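Local coordinates for conserved hypothetical secreted protein (Helicobacter pylori, PDB 4RNZ) that helps determine the cell shape of its bacterium and probably acts as a zinc-dependent M23-family endopeptidase on peptidoglycan, at residues 16-21 with 53-58; 93-98 with 102-107; 116-121 with 137-142. All coordinates share one frame; numbering follows the deposited sequence.

Interaction 1 (16-21 with 53-58); sequences EKNHIP and NTLIQA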
loop_
_atom_site.group_PDB
_atom_site.type_symbol
_atom_site.label_atom_id
_atom_site.label_comp_id
_atom_site.label_asym_id
_atom_site.label_seq_id
_atom_site.Cartn_x
_atom_site.Cartn_y
_atom_site.Cartn_z
ATOM N N GLU A 16 -18.466 -20.689 1.619
ATOM C CA GLU A 16 -18.606 -22.169 1.532
ATOM C C GLU A 16 -18.164 -22.865 2.813
ATOM O O GLU A 16 -18.905 -23.636 3.396
ATOM C CB GLU A 16 -17.785 -22.701 0.339
ATOM C CG GLU A 16 -17.676 -24.222 0.231
ATOM C CD GLU A 16 -16.972 -24.671 -1.045
ATOM O OE1 GLU A 16 -15.841 -24.192 -1.311
ATOM O OE2 GLU A 16 -17.553 -25.495 -1.792
ATOM N N LYS A 17 -16.964 -22.551 3.285
ATOM C CA LYS A 17 -16.442 -23.184 4.506
ATOM C C LYS A 17 -17.320 -22.971 5.719
ATOM O O LYS A 17 -17.361 -23.812 6.614
ATOM C CB LYS A 17 -15.033 -22.667 4.815
ATOM C CG LYS A 17 -14.247 -23.547 5.766
ATOM C CD LYS A 17 -12.853 -23.824 5.210
ATOM C CE LYS A 17 -12.131 -24.906 6.002
ATOM N NZ LYS A 17 -11.731 -24.423 7.349
ATOM N N ASN A 18 -18.004 -21.836 5.762
ATOM C CA ASN A 18 -18.851 -21.502 6.882
ATOM C C ASN A 18 -20.330 -21.648 6.591
ATOM O O ASN A 18 -21.130 -21.130 7.330
ATOM C CB ASN A 18 -18.545 -20.073 7.349
ATOM C CG ASN A 18 -17.182 -19.975 7.984
ATOM O OD1 ASN A 18 -17.005 -20.368 9.134
ATOM N ND2 ASN A 18 -16.198 -19.511 7.222
ATOM N N HIS A 19 -20.677 -22.313 5.494
ATOM C CA HIS A 19 -22.064 -22.664 5.200
ATOM C C HIS A 19 -22.959 -21.438 5.091
ATOM O O HIS A 19 -24.082 -21.433 5.587
ATOM C CB HIS A 19 -22.603 -23.624 6.268
ATOM C CG HIS A 19 -21.656 -24.725 6.625
ATOM N ND1 HIS A 19 -21.352 -25.756 5.763
ATOM C CD2 HIS A 19 -20.939 -24.951 7.748
ATOM C CE1 HIS A 19 -20.488 -26.571 6.339
ATOM N NE2 HIS A 19 -20.220 -26.105 7.545
ATOM N N ILE A 20 -22.436 -20.386 4.471
ATOM C CA ILE A 20 -23.196 -19.184 4.190
ATOM C C ILE A 20 -23.577 -19.297 2.720
ATOM O O ILE A 20 -22.731 -19.623 1.906
ATOM C CB ILE A 20 -22.354 -17.919 4.419
ATOM C CG1 ILE A 20 -21.952 -17.825 5.893
ATOM C CG2 ILE A 20 -23.114 -16.672 3.967
ATOM C CD1 ILE A 20 -20.734 -16.957 6.151
ATOM N N PRO A 21 -24.848 -19.049 2.378
ATOM C CA PRO A 21 -25.233 -19.182 0.981
ATOM C C PRO A 21 -24.355 -18.358 0.038
ATOM O O PRO A 21 -24.170 -17.146 0.221
ATOM C CB PRO A 21 -26.669 -18.644 0.962
ATOM C CG PRO A 21 -27.177 -18.876 2.352
ATOM C CD PRO A 21 -25.981 -18.648 3.233
ATOM N N ASN A 53 -21.373 -22.627 17.173
ATOM C CA ASN A 53 -20.214 -22.355 16.330
ATOM C C ASN A 53 -20.611 -21.888 14.913
ATOM O O ASN A 53 -19.853 -22.020 13.962
ATOM C CB ASN A 53 -19.298 -23.571 16.278
ATOM C CG ASN A 53 -17.895 -23.218 15.837
ATOM O OD1 ASN A 53 -17.423 -23.692 14.806
ATOM N ND2 ASN A 53 -17.224 -22.368 16.604
ATOM N N THR A 54 -21.801 -21.321 14.782
ATOM C CA THR A 54 -22.225 -20.796 13.512
ATOM C C THR A 54 -21.658 -19.397 13.374
ATOM O O THR A 54 -21.722 -18.602 14.298
ATOM C CB THR A 54 -23.752 -20.779 13.411
ATOM O OG1 THR A 54 -24.229 -22.128 13.513
ATOM C CG2 THR A 54 -24.216 -20.183 12.099
ATOM N N LEU A 55 -21.093 -19.111 12.211
ATOM C CA LEU A 55 -20.594 -17.781 11.923
ATOM C C LEU A 55 -21.768 -16.822 11.870
ATOM O O LEU A 55 -22.656 -16.972 11.028
ATOM C CB LEU A 55 -19.830 -17.780 10.598
ATOM C CG LEU A 55 -18.987 -16.549 10.254
ATOM C CD1 LEU A 55 -19.846 -15.380 9.794
ATOM C CD2 LEU A 55 -18.106 -16.148 11.427
ATOM N N ILE A 56 -21.784 -15.839 12.770
ATOM C CA ILE A 56 -22.834 -14.832 12.743
ATOM C C ILE A 56 -22.325 -13.443 12.379
ATOM O O ILE A 56 -23.118 -12.586 12.049
ATOM C CB ILE A 56 -23.633 -14.795 14.062
ATOM C CG1 ILE A 56 -22.803 -14.194 15.201
ATOM C CG2 ILE A 56 -24.153 -16.201 14.389
ATOM C CD1 ILE A 56 -23.408 -14.371 16.574
ATOM N N GLN A 57 -21.012 -13.222 12.455
ATOM C CA GLN A 57 -20.402 -11.976 11.990
ATOM C C GLN A 57 -18.967 -12.166 11.572
ATOM O O GLN A 57 -18.253 -12.989 12.139
ATOM C CB GLN A 57 -20.403 -10.923 13.071
ATOM C CG GLN A 57 -21.701 -10.196 13.215
ATOM C CD GLN A 57 -21.471 -8.927 13.957
ATOM O OE1 GLN A 57 -21.361 -7.854 13.361
ATOM N NE2 GLN A 57 -21.316 -9.046 15.268
ATOM N N ALA A 58 -18.550 -11.369 10.594
ATOM C CA ALA A 58 -17.149 -11.306 10.195
ATOM C C ALA A 58 -16.797 -9.915 9.695
ATOM O O ALA A 58 -17.614 -9.246 9.018
ATOM C CB ALA A 58 -16.855 -12.328 9.129
HETATM O O HOH W 1 -20.886 -21.010 10.389
#

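Interaction 2 (93-98 with 102-107); sequences LLLSLQ and YQDIIK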
loop_
_atom_site.group_PDB
_atom_site.type_symbol
_atom_site.label_atom_id
_atom_site.label_comp_id
_atom_site.label_asym_id
_atom_site.label_seq_id
_atom_site.Cartn_x
_atom_site.Cartn_y
_atom_site.Cartn_z
ATOM N N LEU A 93 11.839 7.798 15.050
ATOM C CA LEU A 93 13.055 7.039 15.193
ATOM C C LEU A 93 14.250 7.955 14.913
ATOM O O LEU A 93 14.334 8.573 13.844
ATOM C CB LEU A 93 13.088 5.883 14.200
ATOM C CG LEU A 93 14.381 5.074 14.118
ATOM C CD1 LEU A 93 14.714 4.402 15.441
ATOM C CD2 LEU A 93 14.223 4.034 13.025
ATOM N N LEU A 94 15.157 8.038 15.878
ATOM C CA LEU A 94 16.471 8.666 15.682
ATOM C C LEU A 94 17.564 7.610 15.828
ATOM O O LEU A 94 17.607 6.849 16.806
ATOM C CB LEU A 94 16.688 9.762 16.705
ATOM C CG LEU A 94 15.619 10.840 16.815
ATOM C CD1 LEU A 94 15.959 11.747 17.991
ATOM C CD2 LEU A 94 15.497 11.647 15.531
ATOM N N LEU A 95 18.472 7.561 14.875
ATOM C CA LEU A 95 19.413 6.460 14.845
ATOM C C LEU A 95 20.804 6.934 14.435
ATOM O O LEU A 95 20.939 7.750 13.509
ATOM C CB LEU A 95 18.868 5.445 13.859
ATOM C CG LEU A 95 19.420 4.044 13.803
ATOM C CD1 LEU A 95 18.276 3.138 13.365
ATOM C CD2 LEU A 95 20.601 3.981 12.832
ATOM N N SER A 96 21.825 6.435 15.134
ATOM C CA SER A 96 23.222 6.590 14.696
ATOM C C SER A 96 23.669 5.240 14.172
ATOM O O SER A 96 23.636 4.264 14.899
ATOM C CB SER A 96 24.130 7.049 15.851
ATOM O OG SER A 96 25.478 7.110 15.418
ATOM N N LEU A 97 24.059 5.164 12.906
ATOM C CA LEU A 97 24.392 3.874 12.307
ATOM C C LEU A 97 25.548 3.109 13.022
ATOM O O LEU A 97 26.625 3.646 13.248
ATOM C CB LEU A 97 24.723 4.086 10.833
ATOM C CG LEU A 97 24.795 2.844 9.960
ATOM C CD1 LEU A 97 23.422 2.201 9.825
ATOM C CD2 LEU A 97 25.330 3.204 8.586
ATOM N N GLN A 98 25.286 1.860 13.377
ATOM C CA GLN A 98 26.244 0.990 14.052
ATOM C C GLN A 98 26.638 -0.161 13.140
ATOM O O GLN A 98 27.810 -0.501 13.060
ATOM C CB GLN A 98 25.656 0.475 15.363
ATOM C CG GLN A 98 25.361 1.557 16.376
ATOM C CD GLN A 98 26.550 2.485 16.564
ATOM O OE1 GLN A 98 27.658 2.032 16.866
ATOM N NE2 GLN A 98 26.339 3.778 16.358
ATOM N N TYR A 102 19.562 -1.378 7.587
ATOM C CA TYR A 102 18.483 -2.355 7.769
ATOM C C TYR A 102 18.518 -3.016 9.143
ATOM O O TYR A 102 17.508 -3.126 9.831
ATOM C CB TYR A 102 18.506 -3.424 6.670
ATOM C CG TYR A 102 17.185 -4.126 6.519
ATOM C CD1 TYR A 102 16.842 -5.172 7.345
ATOM C CD2 TYR A 102 16.261 -3.717 5.559
ATOM C CE1 TYR A 102 15.626 -5.815 7.230
ATOM C CE2 TYR A 102 15.043 -4.350 5.436
ATOM C CZ TYR A 102 14.728 -5.402 6.277
ATOM O OH TYR A 102 13.529 -6.061 6.181
ATOM N N GLN A 103 19.682 -3.482 9.538
ATOM C CA GLN A 103 19.808 -4.176 10.814
ATOM C C GLN A 103 19.508 -3.241 11.997
ATOM O O GLN A 103 18.811 -3.608 12.946
ATOM C CB GLN A 103 21.207 -4.784 10.936
ATOM C CG GLN A 103 21.459 -5.392 12.295
ATOM C CD GLN A 103 22.750 -6.178 12.398
ATOM O OE1 GLN A 103 23.545 -6.268 11.462
ATOM N NE2 GLN A 103 22.957 -6.760 13.557
ATOM N N ASP A 104 20.039 -2.033 11.930
ATOM C CA ASP A 104 19.811 -1.050 12.966
ATOM C C ASP A 104 18.335 -0.669 13.125
ATOM O O ASP A 104 17.839 -0.577 14.252
ATOM C CB ASP A 104 20.674 0.174 12.731
ATOM C CG ASP A 104 22.155 -0.100 12.993
ATOM O OD1 ASP A 104 22.499 -1.129 13.620
ATOM O OD2 ASP A 104 22.985 0.704 12.536
ATOM N N ILE A 105 17.627 -0.465 12.017
ATOM C CA ILE A 105 16.192 -0.168 12.106
ATOM C C ILE A 105 15.465 -1.317 12.783
ATOM O O ILE A 105 14.592 -1.101 13.635
ATOM C CB ILE A 105 15.580 0.105 10.722
ATOM C CG1 ILE A 105 16.102 1.446 10.208
ATOM C CG2 ILE A 105 14.053 0.156 10.785
ATOM C CD1 ILE A 105 16.044 1.593 8.713
ATOM N N ILE A 106 15.825 -2.544 12.422
ATOM C CA ILE A 106 15.182 -3.707 13.061
ATOM C C ILE A 106 15.507 -3.740 14.556
ATOM O O ILE A 106 14.633 -4.003 15.388
ATOM C CB ILE A 106 15.593 -5.025 12.403
ATOM C CG1 ILE A 106 15.178 -5.045 10.926
ATOM C CG2 ILE A 106 14.989 -6.219 13.142
ATOM C CD1 ILE A 106 13.697 -4.995 10.690
ATOM N N LYS A 107 16.755 -3.458 14.903
ATOM C CA LYS A 107 17.121 -3.436 16.316
ATOM C C LYS A 107 16.237 -2.476 17.096
ATOM O O LYS A 107 15.761 -2.823 18.173
ATOM C CB LYS A 107 18.582 -3.059 16.530
ATOM C CG LYS A 107 18.991 -3.215 17.992
ATOM C CD LYS A 107 20.255 -2.454 18.353
ATOM C CE LYS A 107 20.612 -2.733 19.811
ATOM N NZ LYS A 107 21.712 -1.859 20.312
#

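Interaction 3 (116-121 with 137-142); sequences NQLMNA and IAIVYT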
loop_
_atom_site.group_PDB
_atom_site.type_symbol
_atom_site.label_atom_id
_atom_site.label_comp_id
_atom_site.label_asym_id
_atom_site.label_seq_id
_atom_site.Cartn_x
_atom_site.Cartn_y
_atom_site.Cartn_z
ATOM N N ASN A 116 11.961 -1.996 5.225
ATOM C CA ASN A 116 11.795 -2.151 3.763
ATOM C C ASN A 116 11.312 -0.880 3.077
ATOM O O ASN A 116 11.746 -0.570 1.961
ATOM C CB ASN A 116 10.767 -3.238 3.415
ATOM C CG ASN A 116 11.215 -4.624 3.770
ATOM O OD1 ASN A 116 12.404 -4.903 3.965
ATOM N ND2 ASN A 116 10.251 -5.532 3.811
ATOM N N GLN A 117 10.382 -0.169 3.724
ATOM C CA GLN A 117 9.911 1.114 3.211
ATOM C C GLN A 117 11.046 2.125 3.101
ATOM O O GLN A 117 11.146 2.834 2.105
ATOM C CB GLN A 117 8.833 1.719 4.091
ATOM C CG GLN A 117 7.525 1.007 3.983
ATOM C CD GLN A 117 6.386 1.683 4.725
ATOM O OE1 GLN A 117 6.470 2.820 5.154
ATOM N NE2 GLN A 117 5.299 0.977 4.834
ATOM N N LEU A 118 11.918 2.173 4.099
ATOM C CA LEU A 118 13.075 3.089 4.015
ATOM C C LEU A 118 14.053 2.727 2.897
ATOM O O LEU A 118 14.501 3.608 2.181
ATOM C CB LEU A 118 13.825 3.186 5.345
ATOM C CG LEU A 118 14.792 4.381 5.305
ATOM C CD1 LEU A 118 14.094 5.685 5.640
ATOM C CD2 LEU A 118 15.954 4.154 6.220
ATOM N N MET A 119 14.396 1.448 2.773
ATOM C CA MET A 119 15.302 0.994 1.732
ATOM C C MET A 119 14.713 1.396 0.380
ATOM O O MET A 119 15.400 1.956 -0.468
ATOM C CB MET A 119 15.485 -0.522 1.760
ATOM C CG MET A 119 16.052 -1.142 3.035
ATOM S SD MET A 119 17.561 -0.405 3.711
ATOM C CE MET A 119 16.863 0.853 4.754
ATOM N N ASN A 120 13.423 1.140 0.208
ATOM C CA ASN A 120 12.743 1.456 -1.035
ATOM C C ASN A 120 12.667 2.954 -1.326
ATOM O O ASN A 120 12.837 3.361 -2.464
ATOM C CB ASN A 120 11.350 0.797 -1.075
ATOM C CG ASN A 120 11.417 -0.676 -1.432
ATOM O OD1 ASN A 120 12.192 -1.077 -2.300
ATOM N ND2 ASN A 120 10.579 -1.499 -0.782
ATOM N N ALA A 121 12.418 3.759 -0.304
ATOM C CA ALA A 121 12.322 5.198 -0.437
ATOM C C ALA A 121 13.646 5.807 -0.869
ATOM O O ALA A 121 13.663 6.812 -1.550
ATOM C CB ALA A 121 11.886 5.833 0.873
ATOM N N ILE A 137 20.188 8.434 10.735
ATOM C CA ILE A 137 18.916 8.130 10.064
ATOM C C ILE A 137 17.785 8.521 11.037
ATOM O O ILE A 137 17.798 8.091 12.195
ATOM C CB ILE A 137 18.786 6.636 9.705
ATOM C CG1 ILE A 137 19.921 6.202 8.792
ATOM C CG2 ILE A 137 17.426 6.343 9.032
ATOM C CD1 ILE A 137 19.945 4.727 8.484
ATOM N N ALA A 138 16.851 9.349 10.567
ATOM C CA ALA A 138 15.659 9.693 11.284
ATOM C C ALA A 138 14.434 9.300 10.452
ATOM O O ALA A 138 14.434 9.461 9.228
ATOM C CB ALA A 138 15.622 11.177 11.564
ATOM N N ILE A 139 13.417 8.758 11.113
ATOM C CA ILE A 139 12.134 8.473 10.456
ATOM C C ILE A 139 11.009 8.914 11.372
ATOM O O ILE A 139 10.942 8.476 12.522
ATOM C CB ILE A 139 11.942 6.972 10.156
ATOM C CG1 ILE A 139 13.235 6.360 9.613
ATOM C CG2 ILE A 139 10.751 6.754 9.203
ATOM C CD1 ILE A 139 13.144 4.905 9.243
ATOM N N VAL A 140 10.130 9.775 10.869
ATOM C CA VAL A 140 8.883 10.045 11.540
ATOM C C VAL A 140 7.821 9.229 10.814
ATOM O O VAL A 140 7.621 9.389 9.608
ATOM C CB VAL A 140 8.462 11.502 11.466
ATOM C CG1 VAL A 140 7.124 11.683 12.179
ATOM C CG2 VAL A 140 9.527 12.412 12.070
ATOM N N TYR A 141 7.144 8.346 11.544
ATOM C CA TYR A 141 6.176 7.463 10.889
ATOM C C TYR A 141 4.968 7.217 11.748
ATOM O O TYR A 141 5.043 7.265 12.985
ATOM C CB TYR A 141 6.804 6.128 10.551
ATOM C CG TYR A 141 7.251 5.308 11.721
ATOM C CD1 TYR A 141 8.468 5.547 12.335
ATOM C CD2 TYR A 141 6.460 4.292 12.229
ATOM C CE1 TYR A 141 8.899 4.775 13.388
ATOM C CE2 TYR A 141 6.877 3.523 13.295
ATOM C CZ TYR A 141 8.104 3.773 13.871
ATOM O OH TYR A 141 8.550 3.018 14.926
ATOM N N THR A 142 3.869 6.906 11.077
ATOM C CA THR A 142 2.640 6.533 11.750
ATOM C C THR A 142 2.315 5.085 11.491
ATOM O O THR A 142 2.784 4.479 10.518
ATOM C CB THR A 142 1.451 7.383 11.312
ATOM O OG1 THR A 142 1.141 7.142 9.935
ATOM C CG2 THR A 142 1.723 8.854 11.524
#

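Interaction 1 (16-21 with 53-58)
L55, at the start of a β-strand, reaches back to N18 and I20, which follow the end of a short helix. Its CB lies 4.1 Å from N18 OD1 and 4.2 Å from N18 CB, so the base of the leucine rests against the asparagine. CG, anti to the backbone N (chi1 -168°), holds the two methyls of the fork. Of these it is CD1 that finds the isoleucine, 4.1 Å from I20 CD1 in a loose apolar touch. No direct hydrogen bond joins the backbones; one water spans them instead, donating to N18 O at 3.1 Å and accepting from L55 N at 2.6 Å.

The turn that presents both partners is a Schellman motif. H19, with positive phi, is its C-prime residue, and H19 N bonds to E16 O at 3.0 Å as the helix closes. The N18 amide is held at both ends, OD1 by R49 NH2 and ND2 by F14 O, which fixes the surface that meets L55.

This is structural packing in the N-terminal region, away from the zinc. The turn that follows helix 11-17 packs here against the start of strand 55-61, the middle strand of a five-stranded antiparallel sheet. L55 also touches T47 and R49 of strand 44-49, a classic bulge at I56 and Q57 faces L48, and I20 packs on Y77 of strand 76-83.

Interaction 2 (93-98 with 102-107)
D104 and Q98 meet through a single strong bond: Q98 N donates to D104 OD2 at 2.7 Å, nearly straight at 168°. The donor approaches the carboxylate from its syn side, 28° out of plane. L97 CD1 also crowds against OD2, and Q98 CB packs on the carboxylate, so carbon groups lie against the acceptor beside the backbone N-H.

Toward the CB of D104 and the helix backbone the contact turns apolar. L95 crosses D104 at about a right angle, with CD2 3.8 Å from D104 CB and CD1 3.8 Å from D104 C. The same CD1 lies 4.2 Å from I105 CG1, which L93 CD2 meets from two residues earlier in the strand at 4.3 Å.

A second shell positions the first. T99 OG1 holds D104 OD1, which helps fix the rotation of the carboxylate, and S100 OG bonds to Q103 N in the first turn of the helix. The nearby helix start would probably favour the negative charge of D104. Q98 bends at chi2 and returns its NE2 to S96 O at 3.1 Å, from above the carbonyl plane, closing a small loop back onto the last strand residue.

The result is a strand-loop-helix connection in which the aspartate ties the helix back to the linker. Strand 93-96 and helix 102-107 run at 133° to each other, their axes 9.6 Å apart. L93 continues the packing to A108 and T109 of helix 101-109, L94 turns to A138 of strand 136-146, and Y102 packs on helix 112-121.

Interaction 3 (116-121 with 137-142)
L118 and I139 have the nearest CA atoms of the two segments, 8.4 Å apart, a separation that leaves the backbones unbonded to each other and gives the contact to side chains. It is a helix laid on an antiparallel β-sheet, with helix 112-121 meeting strand 136-146 in the second domain of the protein.

The strand supplies its partners by simple alternation. I137 and I139 both point at the helix while A138 between them points away, and within 116-121 it is L118 that answers them. With CG anti to the backbone N (chi1 -167°), its branch reaches toward the strand and forks between the two isoleucines. CD2 takes I137, 3.9 Å from its CG2; CD1 takes I139, 4.1 Å from its CG1. Both leucine-isoleucine crossings are oblique, and no polar atom takes part.

Other elements also pack on this leucine. A159 of strand 153-163 touches L118, so it is packed by another strand of the sheet as well. Strand 136-146 is fixed to that same neighbour by backbone bonds, among them A138 with M160. On the helix, Q117 NE2 bonds to P154 O and Q153 OE1, a polar tie to the same sheet next to the apolar contact.

The extended chi2 of I139 (-178°) sends its CD1 to the fork of the leucine, 3.8 Å from L118 CD1 and 4.2 Å from L118 CD2.

All three contacts are largely buried, yet they serve two separate parts of the fold. Interaction 1 stands apart in the N-terminal region, its centre about 40 Å from that of interaction 3 and about 45 Å from that of interaction 2. Interactions 2 and 3 are neighbours, about 11 Å between centres, and lay successive helices on adjacent strands of one sheet: L93 N bonds I139 O at 2.8 Å, Y102 OH bonds N116 OD1 at 2.7 Å, and I105 CD1 packs on L118 CD2 at 3.6 Å. The chemistry of the three differs with place: a water bridge at a helix end in interaction 1, a buried carboxylate beside a linker in interaction 2, and a purely hydrocarbon helix-to-sheet seam in interaction 3.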